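Local coordinates for protein methyltransferase (Pyrococcus horikoshii, PDB 1IXK) that probably transfers a methyl group from S-adenosyl-L-methionine to cytidine in RNA, at residues G67-R72 with L82-F87; K41-C46 with I102-S107; M140-V145 with G167-I172; P118-A123 with F188-L193. One frame throughout, in Å; residues are numbered along the deposited sequence.

Interactions 1 and 2 belong to the N-terminal part and touch each other, sharing a salt bridge between Arg45 and Glu85; interactions 3 and 4 meet on the parallel sheet of the methyltransferase domain, where Val145 pairs with the strand of 118-123. Interaction 1, at the surface, combines a beta bulge with aromatic packing, whereas interaction 3, also a surface contact, relies on two asparagine amides. Interaction 2 is partly buried and sparsely bonded, beside a disulfide. Interaction 4, also partly buried, is parallel strand pairing that becomes irregular at Asp189, with a salt bridge at one end.

Interaction 1 of 4, residues G67-R72 with L82-F87; sequences GFQFKR and LTREPF
Residues 67-72 and 82-87 run antiparallel, and a classic beta bulge places Thr83 and Arg84 opposite Gln69, shifting the register by one before Phe70 pairs with Leu82. Gln69 O is gripped twice, by Thr83 N at 2.9 Å and by Arg84 N at 3.2 Å, both donors lying above the same face of its carbonyl plane. In return, Gln69 N donates to Arg84 O at 3.0 Å.

Most side-chain contacts gather at the Gly67-Phe68 end of this pairing. Arg84 runs out extended, with CG anti to the backbone N (chi1 -173°), which carries its guanidinium to Gly67; there NH2 donates to Gly67 O at 2.9 Å, the oxygen lying at the edge of the flat group. On the way, the methylene CD of Arg84 passes 3.3 Å from Gln69 OE1, the amide and guanidinium being steeply inclined. Pro86 CG sits 3.9 Å from the centroid of the Phe68 ring, over the middle of one face, in a CH-pi contact, while Glu85 CG and Leu82 CD2 lie at the ring edge. The far end of Phe68 points at the face of Phe87 in a T-shaped pair with planes at 63°. At the other end of the pairing, the methyl CG2 of Thr83 rests against the aliphatic chain of Lys71.

Gly67 closes the preceding helix with a Schellman motif. Phe70 turns toward helix 56-65, meeting Val60 and Leu63, and packs edge-to-face with Phe47 and Phe80, while strand 69-73 forms one border of the four-stranded antiparallel sheet.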
loop_
_atom_site.group_PDB
_atom_site.type_symbol
_atom_site.label_atom_id
_atom_site.label_comp_id
_atom_site.label_asym_id
_atom_site.label_seq_id
_atom_site.Cartn_x
_atom_site.Cartn_y
_atom_site.Cartn_z
ATOM N N GLY A 67 5.484 15.195 -24.962
ATOM C CA GLY A 67 4.874 14.066 -25.639
ATOM C C GLY A 67 4.246 13.010 -24.747
ATOM O O GLY A 67 3.613 12.079 -25.240
ATOM N N PHE A 68 4.419 13.136 -23.437
ATOM C CA PHE A 68 3.831 12.164 -22.522
ATOM C C PHE A 68 2.351 12.443 -22.296
ATOM O O PHE A 68 1.926 13.597 -22.270
ATOM C CB PHE A 68 4.551 12.186 -21.170
ATOM C CG PHE A 68 5.995 11.783 -21.240
ATOM C CD1 PHE A 68 6.974 12.704 -21.593
ATOM C CD2 PHE A 68 6.376 10.475 -20.963
ATOM C CE1 PHE A 68 8.313 12.329 -21.667
ATOM C CE2 PHE A 68 7.711 10.089 -21.035
ATOM C CZ PHE A 68 8.680 11.017 -21.389
ATOM N N GLN A 69 1.566 11.381 -22.156
ATOM C CA GLN A 69 0.139 11.510 -21.883
ATOM C C GLN A 69 -0.142 10.562 -20.723
ATOM O O GLN A 69 0.503 9.522 -20.593
ATOM C CB GLN A 69 -0.691 11.143 -23.115
ATOM C CG GLN A 69 -0.378 12.016 -24.326
ATOM C CD GLN A 69 -1.268 11.721 -25.521
ATOM O OE1 GLN A 69 -1.493 10.563 -25.870
ATOM N NE2 GLN A 69 -1.764 12.772 -26.163
ATOM N N PHE A 70 -1.091 10.924 -19.870
ATOM C CA PHE A 70 -1.388 10.104 -18.703
ATOM C C PHE A 70 -2.766 10.379 -18.120
ATOM O O PHE A 70 -3.372 11.413 -18.403
ATOM C CB PHE A 70 -0.329 10.359 -17.628
ATOM C CG PHE A 70 0.207 11.766 -17.630
ATOM C CD1 PHE A 70 1.344 12.090 -18.368
ATOM C CD2 PHE A 70 -0.450 12.779 -16.935
ATOM C CE1 PHE A 70 1.820 13.403 -18.417
ATOM C CE2 PHE A 70 0.017 14.100 -16.977
ATOM C CZ PHE A 70 1.155 14.408 -17.722
ATOM N N LYS A 71 -3.243 9.447 -17.299
ATOM C CA LYS A 71 -4.547 9.570 -16.650
ATOM C C LYS A 71 -4.339 9.657 -15.141
ATOM O O LYS A 71 -3.372 9.125 -14.608
ATOM C CB LYS A 71 -5.420 8.352 -16.948
ATOM C CG LYS A 71 -5.656 8.072 -18.414
ATOM C CD LYS A 71 -6.470 6.798 -18.577
ATOM C CE LYS A 71 -5.776 5.613 -17.909
ATOM N NZ LYS A 71 -6.562 4.353 -18.027
ATOM N N ARG A 72 -5.262 10.314 -14.457
ATOM C CA ARG A 72 -5.151 10.463 -13.012
ATOM C C ARG A 72 -5.403 9.166 -12.257
ATOM O O ARG A 72 -6.172 8.314 -12.698
ATOM C CB ARG A 72 -6.148 11.515 -12.523
ATOM C CG ARG A 72 -5.521 12.831 -12.096
ATOM C CD ARG A 72 -4.667 12.670 -10.842
ATOM N NE ARG A 72 -5.418 12.077 -9.736
ATOM C CZ ARG A 72 -6.507 12.613 -9.187
ATOM N NH1 ARG A 72 -6.986 13.767 -9.637
ATOM N NH2 ARG A 72 -7.117 11.994 -8.184
ATOM N N LEU A 82 0.833 6.509 -17.057
ATOM C CA LEU A 82 1.125 6.759 -18.465
ATOM C C LEU A 82 0.286 6.007 -19.491
ATOM O O LEU A 82 0.026 4.811 -19.350
ATOM C CB LEU A 82 2.604 6.482 -18.717
ATOM C CG LEU A 82 3.544 7.467 -18.035
ATOM C CD1 LEU A 82 4.926 6.853 -17.873
ATOM C CD2 LEU A 82 3.596 8.752 -18.868
ATOM N N THR A 83 -0.133 6.734 -20.526
ATOM C CA THR A 83 -0.912 6.177 -21.625
ATOM C C THR A 83 -0.096 6.371 -22.899
ATOM O O THR A 83 -0.328 5.708 -23.909
ATOM C CB THR A 83 -2.275 6.875 -21.772
ATOM O OG1 THR A 83 -2.085 8.289 -21.890
ATOM C CG2 THR A 83 -3.148 6.581 -20.563
ATOM N N ARG A 84 0.856 7.296 -22.839
ATOM C CA ARG A 84 1.753 7.561 -23.961
ATOM C C ARG A 84 3.109 7.927 -23.387
ATOM O O ARG A 84 3.273 8.971 -22.756
ATOM C CB ARG A 84 1.256 8.714 -24.839
ATOM C CG ARG A 84 2.089 8.903 -26.123
ATOM C CD ARG A 84 1.494 9.979 -27.026
ATOM N NE ARG A 84 2.011 9.929 -28.395
ATOM C CZ ARG A 84 3.195 10.396 -28.784
ATOM N NH1 ARG A 84 3.559 10.292 -30.059
ATOM N NH2 ARG A 84 4.012 10.977 -27.914
ATOM N N GLU A 85 4.079 7.053 -23.595
ATOM C CA GLU A 85 5.418 7.289 -23.095
ATOM C C GLU A 85 6.336 7.313 -24.299
ATOM O O GLU A 85 6.971 6.301 -24.616
ATOM C CB GLU A 85 5.835 6.162 -22.153
ATOM C CG GLU A 85 6.968 6.523 -21.219
ATOM C CD GLU A 85 7.294 5.399 -20.254
ATOM O OE1 GLU A 85 6.503 4.435 -20.175
ATOM O OE2 GLU A 85 8.336 5.482 -19.571
ATOM N N PRO A 86 6.423 8.466 -24.987
ATOM C CA PRO A 86 7.303 8.507 -26.150
ATOM C C PRO A 86 8.598 7.804 -25.809
ATOM O O PRO A 86 8.864 6.721 -26.352
ATOM C CB PRO A 86 7.483 10.008 -26.417
ATOM C CG PRO A 86 7.175 10.645 -25.126
ATOM C CD PRO A 86 6.015 9.829 -24.620
ATOM N N PHE A 87 9.396 8.400 -24.921
ATOM C CA PHE A 87 10.659 7.784 -24.509
ATOM C C PHE A 87 10.556 7.515 -23.013
ATOM O O PHE A 87 9.613 7.971 -22.369
ATOM C CB PHE A 87 11.866 8.696 -24.808
ATOM C CG PHE A 87 11.748 10.093 -24.239
ATOM C CD1 PHE A 87 10.839 11.005 -24.773
ATOM C CD2 PHE A 87 12.548 10.499 -23.172
ATOM C CE1 PHE A 87 10.732 12.298 -24.256
ATOM C CE2 PHE A 87 12.450 11.786 -22.650
ATOM C CZ PHE A 87 11.539 12.688 -23.190
#

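Interaction 2 of 4, residues K41-C46 with I102-S107; sequences KPLPRC and IQEASS
This is a loop packed against the start of a helix, at the edge of the four-stranded antiparallel sheet of the N-terminal domain and beside a disulfide: Cys46 opens strand 46-49, and Ile102 ends strand 100-102 before helix 105-114. The backbones are joined sparingly. Gln103 N gives a weak, 3.3 Å hydrogen bond to Cys46 O. A water bridges the same two residues, accepting from Cys46 N at 2.9 Å and donating weakly to Gln103 O.

Here methyl groups lie mostly against oxygen atoms. Ile102 turns its CG2 branch onto the carbonyl of Cys46, 3.4 Å from the O atom, and the same methyl comes within 4.2 Å of Arg45 CG, the side chains crossing at a slant. Leu43 reaches across to Glu104 OE1 with its CD1 methyl, the side chains about perpendicular; this oxygen also has a weak hydrogen bond with Ser305. Gln103 turns away, its OE1 bonded to Arg48, and comes close to Gly131 of the predicted S-adenosyl-L-methionine site. Glu104 lies about 6 Å, side chain to side chain, from Cys247, the predicted nucleophile, which places this border beside the probable active site.

The sulfur of Cys46 is committed to Cys81 on the adjacent strand. With SG anti to the carbonyl carbon (chi1 -47°), the buried Cys46 sulfur lies against the beginning of the helix, where Cys46 SG touches Ala105 CB at 4.1 Å.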
loop_
_atom_site.group_PDB
_atom_site.type_symbol
_atom_site.label_atom_id
_atom_site.label_comp_id
_atom_site.label_asym_id
_atom_site.label_seq_id
_atom_site.Cartn_x
_atom_site.Cartn_y
_atom_site.Cartn_z
ATOM N N LYS A 41 -1.143 -9.929 -16.283
ATOM C CA LYS A 41 -0.766 -8.812 -17.149
ATOM C C LYS A 41 0.074 -7.737 -16.459
ATOM O O LYS A 41 -0.103 -7.457 -15.276
ATOM C CB LYS A 41 -2.028 -8.171 -17.731
ATOM C CG LYS A 41 -2.866 -9.120 -18.565
ATOM C CD LYS A 41 -4.185 -8.487 -18.969
ATOM C CE LYS A 41 -4.994 -9.428 -19.852
ATOM N NZ LYS A 41 -5.195 -10.763 -19.214
ATOM N N PRO A 42 1.005 -7.116 -17.203
ATOM C CA PRO A 42 1.864 -6.069 -16.643
ATOM C C PRO A 42 1.043 -4.826 -16.309
ATOM O O PRO A 42 0.039 -4.547 -16.960
ATOM C CB PRO A 42 2.863 -5.798 -17.769
ATOM C CG PRO A 42 2.882 -7.084 -18.536
ATOM C CD PRO A 42 1.431 -7.460 -18.569
ATOM N N LEU A 43 1.471 -4.087 -15.293
ATOM C CA LEU A 43 0.770 -2.872 -14.901
ATOM C C LEU A 43 1.351 -1.693 -15.672
ATOM O O LEU A 43 2.493 -1.745 -16.134
ATOM C CB LEU A 43 0.939 -2.621 -13.401
ATOM C CG LEU A 43 0.370 -3.669 -12.442
ATOM C CD1 LEU A 43 0.737 -3.300 -11.013
ATOM C CD2 LEU A 43 -1.144 -3.756 -12.612
ATOM N N PRO A 44 0.564 -0.620 -15.836
ATOM C CA PRO A 44 1.044 0.562 -16.554
ATOM C C PRO A 44 2.117 1.199 -15.678
ATOM O O PRO A 44 2.218 0.876 -14.496
ATOM C CB PRO A 44 -0.199 1.444 -16.641
ATOM C CG PRO A 44 -1.341 0.463 -16.548
ATOM C CD PRO A 44 -0.860 -0.478 -15.488
ATOM N N ARG A 45 2.924 2.083 -16.247
ATOM C CA ARG A 45 3.949 2.763 -15.465
ATOM C C ARG A 45 3.301 4.045 -14.944
ATOM O O ARG A 45 2.776 4.840 -15.724
ATOM C CB ARG A 45 5.167 3.086 -16.340
ATOM C CG ARG A 45 6.296 3.780 -15.599
ATOM C CD ARG A 45 7.589 3.839 -16.410
ATOM N NE ARG A 45 8.224 2.530 -16.552
ATOM C CZ ARG A 45 7.903 1.630 -17.478
ATOM N NH1 ARG A 45 6.952 1.889 -18.368
ATOM N NH2 ARG A 45 8.533 0.460 -17.509
ATOM N N CYS A 46 3.315 4.236 -13.629
ATOM C CA CYS A 46 2.701 5.422 -13.037
ATOM C C CYS A 46 3.716 6.268 -12.279
ATOM O O CYS A 46 4.779 5.783 -11.881
ATOM C CB CYS A 46 1.571 5.017 -12.084
ATOM S SG CYS A 46 0.396 3.778 -12.725
ATOM N N ILE A 102 8.555 7.389 -9.448
ATOM C CA ILE A 102 7.862 6.259 -10.063
ATOM C C ILE A 102 7.486 5.183 -9.044
ATOM O O ILE A 102 8.333 4.684 -8.313
ATOM C CB ILE A 102 8.731 5.594 -11.156
ATOM C CG1 ILE A 102 9.170 6.633 -12.190
ATOM C CG2 ILE A 102 7.944 4.476 -11.829
ATOM C CD1 ILE A 102 8.029 7.236 -12.984
ATOM N N GLN A 103 6.206 4.835 -9.008
ATOM C CA GLN A 103 5.703 3.812 -8.102
ATOM C C GLN A 103 4.332 3.363 -8.585
ATOM O O GLN A 103 3.667 4.065 -9.348
ATOM C CB GLN A 103 5.608 4.350 -6.666
ATOM C CG GLN A 103 4.643 5.509 -6.484
ATOM C CD GLN A 103 4.596 6.014 -5.049
ATOM O OE1 GLN A 103 4.269 7.169 -4.806
ATOM N NE2 GLN A 103 4.913 5.143 -4.094
ATOM N N GLU A 104 3.910 2.188 -8.137
ATOM C CA GLU A 104 2.619 1.644 -8.534
ATOM C C GLU A 104 1.478 2.504 -8.013
ATOM O O GLU A 104 1.583 3.117 -6.951
ATOM C CB GLU A 104 2.474 0.221 -7.999
ATOM C CG GLU A 104 3.496 -0.752 -8.554
ATOM C CD GLU A 104 3.392 -2.115 -7.906
ATOM O OE1 GLU A 104 2.268 -2.654 -7.845
ATOM O OE2 GLU A 104 4.431 -2.646 -7.460
ATOM N N ALA A 105 0.383 2.538 -8.763
ATOM C CA ALA A 105 -0.778 3.325 -8.373
ATOM C C ALA A 105 -1.269 2.920 -6.987
ATOM O O ALA A 105 -1.528 3.771 -6.139
ATOM C CB ALA A 105 -1.897 3.150 -9.391
ATOM N N SER A 106 -1.394 1.619 -6.750
ATOM C CA SER A 106 -1.874 1.145 -5.458
ATOM C C SER A 106 -1.016 1.623 -4.290
ATOM O O SER A 106 -1.543 1.927 -3.218
ATOM C CB SER A 106 -1.961 -0.389 -5.448
ATOM O OG SER A 106 -0.681 -0.983 -5.587
ATOM N N SER A 107 0.298 1.704 -4.490
ATOM C CA SER A 107 1.192 2.136 -3.423
ATOM C C SER A 107 0.986 3.605 -3.030
ATOM O O SER A 107 1.486 4.048 -2.003
ATOM C CB SER A 107 2.659 1.894 -3.820
ATOM O OG SER A 107 3.046 2.725 -4.903
HETATM O O HOH W 1 4.567 2.397 -11.806
#

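Interaction 3 of 4, residues M140-V145 with G167-I172; sequences MRNDGV and GVLNVI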
loop_
_atom_site.group_PDB
_atom_site.type_symbol
_atom_site.label_atom_id
_atom_site.label_comp_id
_atom_site.label_asym_id
_atom_site.label_seq_id
_atom_site.Cartn_x
_atom_site.Cartn_y
_atom_site.Cartn_z
HETATM N N MSE A 140 3.261 16.172 4.221
HETATM C CA MSE A 140 3.546 16.900 5.456
HETATM C C MSE A 140 4.295 18.203 5.153
HETATM O O MSE A 140 4.630 18.964 6.059
HETATM C CB MSE A 140 4.379 16.016 6.404
HETATM C CG MSE A 140 3.651 14.736 6.852
HETATM SE SE MSE A 140 4.713 13.466 7.636
HETATM C CE MSE A 140 4.945 14.170 9.203
ATOM N N ARG A 141 4.557 18.446 3.871
ATOM C CA ARG A 141 5.257 19.649 3.433
ATOM C C ARG A 141 6.569 19.892 4.182
ATOM O O ARG A 141 6.869 21.012 4.605
ATOM C CB ARG A 141 4.329 20.857 3.570
ATOM C CG ARG A 141 3.053 20.689 2.760
ATOM C CD ARG A 141 2.124 21.880 2.872
ATOM N NE ARG A 141 0.917 21.678 2.071
ATOM C CZ ARG A 141 -0.031 22.594 1.898
ATOM N NH1 ARG A 141 0.081 23.784 2.472
ATOM N NH2 ARG A 141 -1.087 22.323 1.140
ATOM N N ASN A 142 7.347 18.825 4.331
ATOM C CA ASN A 142 8.640 18.879 5.009
ATOM C C ASN A 142 8.602 19.435 6.427
ATOM O O ASN A 142 9.581 20.007 6.906
ATOM C CB ASN A 142 9.656 19.668 4.175
ATOM C CG ASN A 142 10.557 18.762 3.346
ATOM O OD1 ASN A 142 10.810 17.617 3.716
ATOM N ND2 ASN A 142 11.057 19.277 2.233
ATOM N N ASP A 143 7.469 19.268 7.094
ATOM C CA ASP A 143 7.317 19.711 8.472
ATOM C C ASP A 143 6.951 18.446 9.229
ATOM O O ASP A 143 6.584 17.454 8.610
ATOM C CB ASP A 143 6.207 20.759 8.594
ATOM C CG ASP A 143 6.066 21.295 10.006
ATOM O OD1 ASP A 143 7.026 21.154 10.791
ATOM O OD2 ASP A 143 5.000 21.865 10.332
ATOM N N GLY A 144 7.057 18.469 10.551
ATOM C CA GLY A 144 6.753 17.276 11.324
ATOM C C GLY A 144 7.934 16.328 11.247
ATOM O O GLY A 144 9.023 16.741 10.857
ATOM N N VAL A 145 7.730 15.063 11.613
ATOM C CA VAL A 145 8.811 14.082 11.570
ATOM C C VAL A 145 8.301 12.714 11.147
ATOM O O VAL A 145 7.186 12.319 11.497
ATOM C CB VAL A 145 9.490 13.912 12.951
ATOM C CG1 VAL A 145 10.682 12.964 12.831
ATOM C CG2 VAL A 145 9.932 15.258 13.487
ATOM N N GLY A 167 14.407 16.107 -2.168
ATOM C CA GLY A 167 14.377 17.277 -1.305
ATOM C C GLY A 167 13.620 17.051 -0.005
ATOM O O GLY A 167 13.102 17.992 0.593
ATOM N N VAL A 168 13.558 15.796 0.432
ATOM C CA VAL A 168 12.868 15.440 1.670
ATOM C C VAL A 168 13.780 15.732 2.860
ATOM O O VAL A 168 14.904 15.227 2.931
ATOM C CB VAL A 168 12.481 13.953 1.657
ATOM C CG1 VAL A 168 11.879 13.554 3.006
ATOM C CG2 VAL A 168 11.487 13.699 0.524
ATOM N N LEU A 169 13.285 16.523 3.809
ATOM C CA LEU A 169 14.089 16.921 4.962
ATOM C C LEU A 169 13.595 16.459 6.329
ATOM O O LEU A 169 14.281 16.667 7.332
ATOM C CB LEU A 169 14.190 18.453 4.996
ATOM C CG LEU A 169 14.682 19.154 3.725
ATOM C CD1 LEU A 169 14.500 20.660 3.853
ATOM C CD2 LEU A 169 16.139 18.800 3.494
ATOM N N ASN A 170 12.426 15.827 6.379
ATOM C CA ASN A 170 11.855 15.430 7.664
ATOM C C ASN A 170 11.813 13.943 7.998
ATOM O O ASN A 170 11.058 13.534 8.884
ATOM C CB ASN A 170 10.440 16.003 7.766
ATOM C CG ASN A 170 9.510 15.416 6.731
ATOM O OD1 ASN A 170 9.954 14.747 5.794
ATOM N ND2 ASN A 170 8.213 15.667 6.882
ATOM N N VAL A 171 12.620 13.135 7.316
ATOM C CA VAL A 171 12.628 11.697 7.582
ATOM C C VAL A 171 13.860 11.287 8.375
ATOM O O VAL A 171 14.957 11.799 8.147
ATOM C CB VAL A 171 12.601 10.872 6.269
ATOM C CG1 VAL A 171 12.634 9.370 6.583
ATOM C CG2 VAL A 171 11.354 11.206 5.463
ATOM N N ILE A 172 13.663 10.380 9.327
ATOM C CA ILE A 172 14.755 9.852 10.137
ATOM C C ILE A 172 14.771 8.350 9.864
ATOM O O ILE A 172 13.761 7.671 10.061
ATOM C CB ILE A 172 14.525 10.090 11.648
ATOM C CG1 ILE A 172 14.492 11.594 11.943
ATOM C CG2 ILE A 172 15.645 9.428 12.453
ATOM C CD1 ILE A 172 14.304 11.932 13.413
#
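The flat amide of Asn142 meets the 167-172 backbone with both its polar atoms. Over one of its faces, on the side from which Leu169 N approaches, lie Leu169 CB and CG. At its edge, ND2 donates to Gly167 O at 2.9 Å, the acceptor lying in the amide plane and the donor in the carbonyl plane. On the other branch, OD1 accepts from Leu169 N at 2.7 Å in a nearly straight bond (172°), the donor standing above the plane of the acceptor. Two bonds to one short piece of chain thus fix the rotation of this side chain.

A second amide, on Asn170, reaches back. Its CG sits between the backbone N and the carbonyl carbon (chi1 65°), turning ND2 to Asp143 O at 3.0 Å; that oxygen lies in the amide plane, though ND2 approaches from above the carbonyl plane. Farther on, Val145 CG1 touches Ile172 CD1 at 3.8 Å.

Both segments start as helices end, in Schellman motifs at Arg141 and Gly167, and a type I' turn spans Met140 to Asp143. Asparagine amides therefore tie together two helix-to-strand connections leading into adjacent parallel strands of the Rossmann-like methyltransferase fold.

Interaction 4 of 4, residues P118-A123 with F188-L193; sequences PGEIVA and FDKILL
Glu120 meets Lys190 in a salt bridge, OE1 to NZ at 2.7 Å, using the syn lone pair of the oxygen. A fold at its second torsion (chi2 -74°) curls the lysine chain back toward the carboxylate; OE1 also accepts from Lys117 N. The carboxylate of Asp189 lies stacked, nearly parallel to that of Glu120, so the lysine probably eases the proximity of the two acids, as should Lys237, which pairs with Asp189 OD1.

At Ile121 the backbone is held at both polar atoms. Its N donates to Asp189 OD2 at 2.8 Å, on the anti side of the carboxylate, while its O accepts from Asp189 N at 2.8 Å and, more weakly, from Lys190 N. The CG2 branch of Ile121 reaches Phe188 CD1. From here parallel pairing takes over between strands 121-124 and 188-194, central neighbours in the Rossmann-like sheet of class I methyltransferases, the segment axes 12° apart. Val122 packs its CG2 methyl against Lys190 CB, 3.8 Å away.

Ala123 N donates to Lys190 O, and Ala123 O receives Leu192 N at 2.8 Å. On the other side of the sheet, Ala123 CB sits over one face of the Phe188 ring, offset toward the rim, 3.4 Å from CE1.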
loop_
_atom_site.group_PDB
_atom_site.type_symbol
_atom_site.label_atom_id
_atom_site.label_comp_id
_atom_site.label_asym_id
_atom_site.label_seq_id
_atom_site.Cartn_x
_atom_site.Cartn_y
_atom_site.Cartn_z
ATOM N N PRO A 118 1.253 18.628 8.262
ATOM C CA PRO A 118 2.519 19.266 8.625
ATOM C C PRO A 118 2.639 19.369 10.147
ATOM O O PRO A 118 1.687 19.771 10.819
ATOM C CB PRO A 118 2.409 20.636 7.962
ATOM C CG PRO A 118 1.653 20.329 6.710
ATOM C CD PRO A 118 0.562 19.388 7.205
ATOM N N GLY A 119 3.794 18.986 10.681
ATOM C CA GLY A 119 4.015 19.073 12.116
ATOM C C GLY A 119 3.741 17.815 12.922
ATOM O O GLY A 119 4.121 17.728 14.091
ATOM N N GLU A 120 3.094 16.827 12.319
ATOM C CA GLU A 120 2.788 15.610 13.059
ATOM C C GLU A 120 3.973 14.662 13.203
ATOM O O GLU A 120 4.942 14.744 12.453
ATOM C CB GLU A 120 1.612 14.877 12.408
ATOM C CG GLU A 120 0.318 15.671 12.421
ATOM C CD GLU A 120 -0.887 14.820 12.083
ATOM O OE1 GLU A 120 -0.856 14.130 11.044
ATOM O OE2 GLU A 120 -1.869 14.844 12.856
ATOM N N ILE A 121 3.882 13.774 14.192
ATOM C CA ILE A 121 4.907 12.770 14.463
ATOM C C ILE A 121 4.385 11.492 13.822
ATOM O O ILE A 121 3.406 10.905 14.286
ATOM C CB ILE A 121 5.087 12.563 15.972
ATOM C CG1 ILE A 121 5.382 13.910 16.636
ATOM C CG2 ILE A 121 6.217 11.573 16.240
ATOM C CD1 ILE A 121 6.556 14.659 16.015
ATOM N N VAL A 122 5.057 11.063 12.761
ATOM C CA VAL A 122 4.628 9.908 11.980
ATOM C C VAL A 122 5.673 8.807 11.869
ATOM O O VAL A 122 6.865 9.070 11.960
ATOM C CB VAL A 122 4.258 10.380 10.548
ATOM C CG1 VAL A 122 3.767 9.222 9.704
ATOM C CG2 VAL A 122 3.195 11.479 10.626
ATOM N N ALA A 123 5.206 7.575 11.686
ATOM C CA ALA A 123 6.099 6.438 11.514
ATOM C C ALA A 123 5.678 5.593 10.317
ATOM O O ALA A 123 4.490 5.368 10.091
ATOM C CB ALA A 123 6.117 5.572 12.778
ATOM N N PHE A 188 3.074 8.469 18.656
ATOM C CA PHE A 188 2.804 8.894 17.286
ATOM C C PHE A 188 1.401 9.393 16.985
ATOM O O PHE A 188 0.427 8.909 17.549
ATOM C CB PHE A 188 3.128 7.741 16.328
ATOM C CG PHE A 188 4.587 7.403 16.268
ATOM C CD1 PHE A 188 5.424 8.037 15.352
ATOM C CD2 PHE A 188 5.134 6.475 17.145
ATOM C CE1 PHE A 188 6.788 7.755 15.318
ATOM C CE2 PHE A 188 6.500 6.185 17.120
ATOM C CZ PHE A 188 7.327 6.827 16.199
ATOM N N ASP A 189 1.318 10.359 16.072
ATOM C CA ASP A 189 0.036 10.901 15.631
ATOM C C ASP A 189 -0.514 9.994 14.535
ATOM O O ASP A 189 -1.716 9.736 14.474
ATOM C CB ASP A 189 0.198 12.303 15.018
ATOM C CG ASP A 189 0.597 13.352 16.032
ATOM O OD1 ASP A 189 -0.103 13.481 17.057
ATOM O OD2 ASP A 189 1.601 14.057 15.791
ATOM N N LYS A 190 0.378 9.531 13.660
ATOM C CA LYS A 190 -0.003 8.692 12.522
ATOM C C LYS A 190 0.993 7.562 12.284
ATOM O O LYS A 190 2.200 7.740 12.466
ATOM C CB LYS A 190 -0.052 9.534 11.243
ATOM C CG LYS A 190 -0.988 10.727 11.257
ATOM C CD LYS A 190 -2.425 10.303 11.152
ATOM C CE LYS A 190 -3.259 11.368 10.452
ATOM N NZ LYS A 190 -3.125 12.708 11.065
ATOM N N ILE A 191 0.482 6.408 11.867
ATOM C CA ILE A 191 1.333 5.260 11.572
ATOM C C ILE A 191 0.937 4.609 10.254
ATOM O O ILE A 191 -0.239 4.360 10.003
ATOM C CB ILE A 191 1.254 4.197 12.689
ATOM C CG1 ILE A 191 1.814 4.786 13.984
ATOM C CG2 ILE A 191 2.030 2.934 12.275
ATOM C CD1 ILE A 191 1.849 3.830 15.133
ATOM N N LEU A 192 1.926 4.351 9.407
ATOM C CA LEU A 192 1.681 3.698 8.130
ATOM C C LEU A 192 2.226 2.277 8.245
ATOM O O LEU A 192 3.425 2.086 8.432
ATOM C CB LEU A 192 2.401 4.428 6.989
ATOM C CG LEU A 192 2.044 3.949 5.573
ATOM C CD1 LEU A 192 0.586 4.313 5.271
ATOM C CD2 LEU A 192 2.968 4.602 4.544
ATOM N N LEU A 193 1.338 1.290 8.164
ATOM C CA LEU A 193 1.740 -0.111 8.236
ATOM C C LEU A 193 1.438 -0.722 6.884
ATOM O O LEU A 193 0.374 -1.320 6.670
ATOM C CB LEU A 193 0.974 -0.847 9.337
ATOM C CG LEU A 193 1.211 -2.355 9.463
ATOM C CD1 LEU A 193 2.713 -2.677 9.445
ATOM C CD2 LEU A 193 0.571 -2.837 10.751
#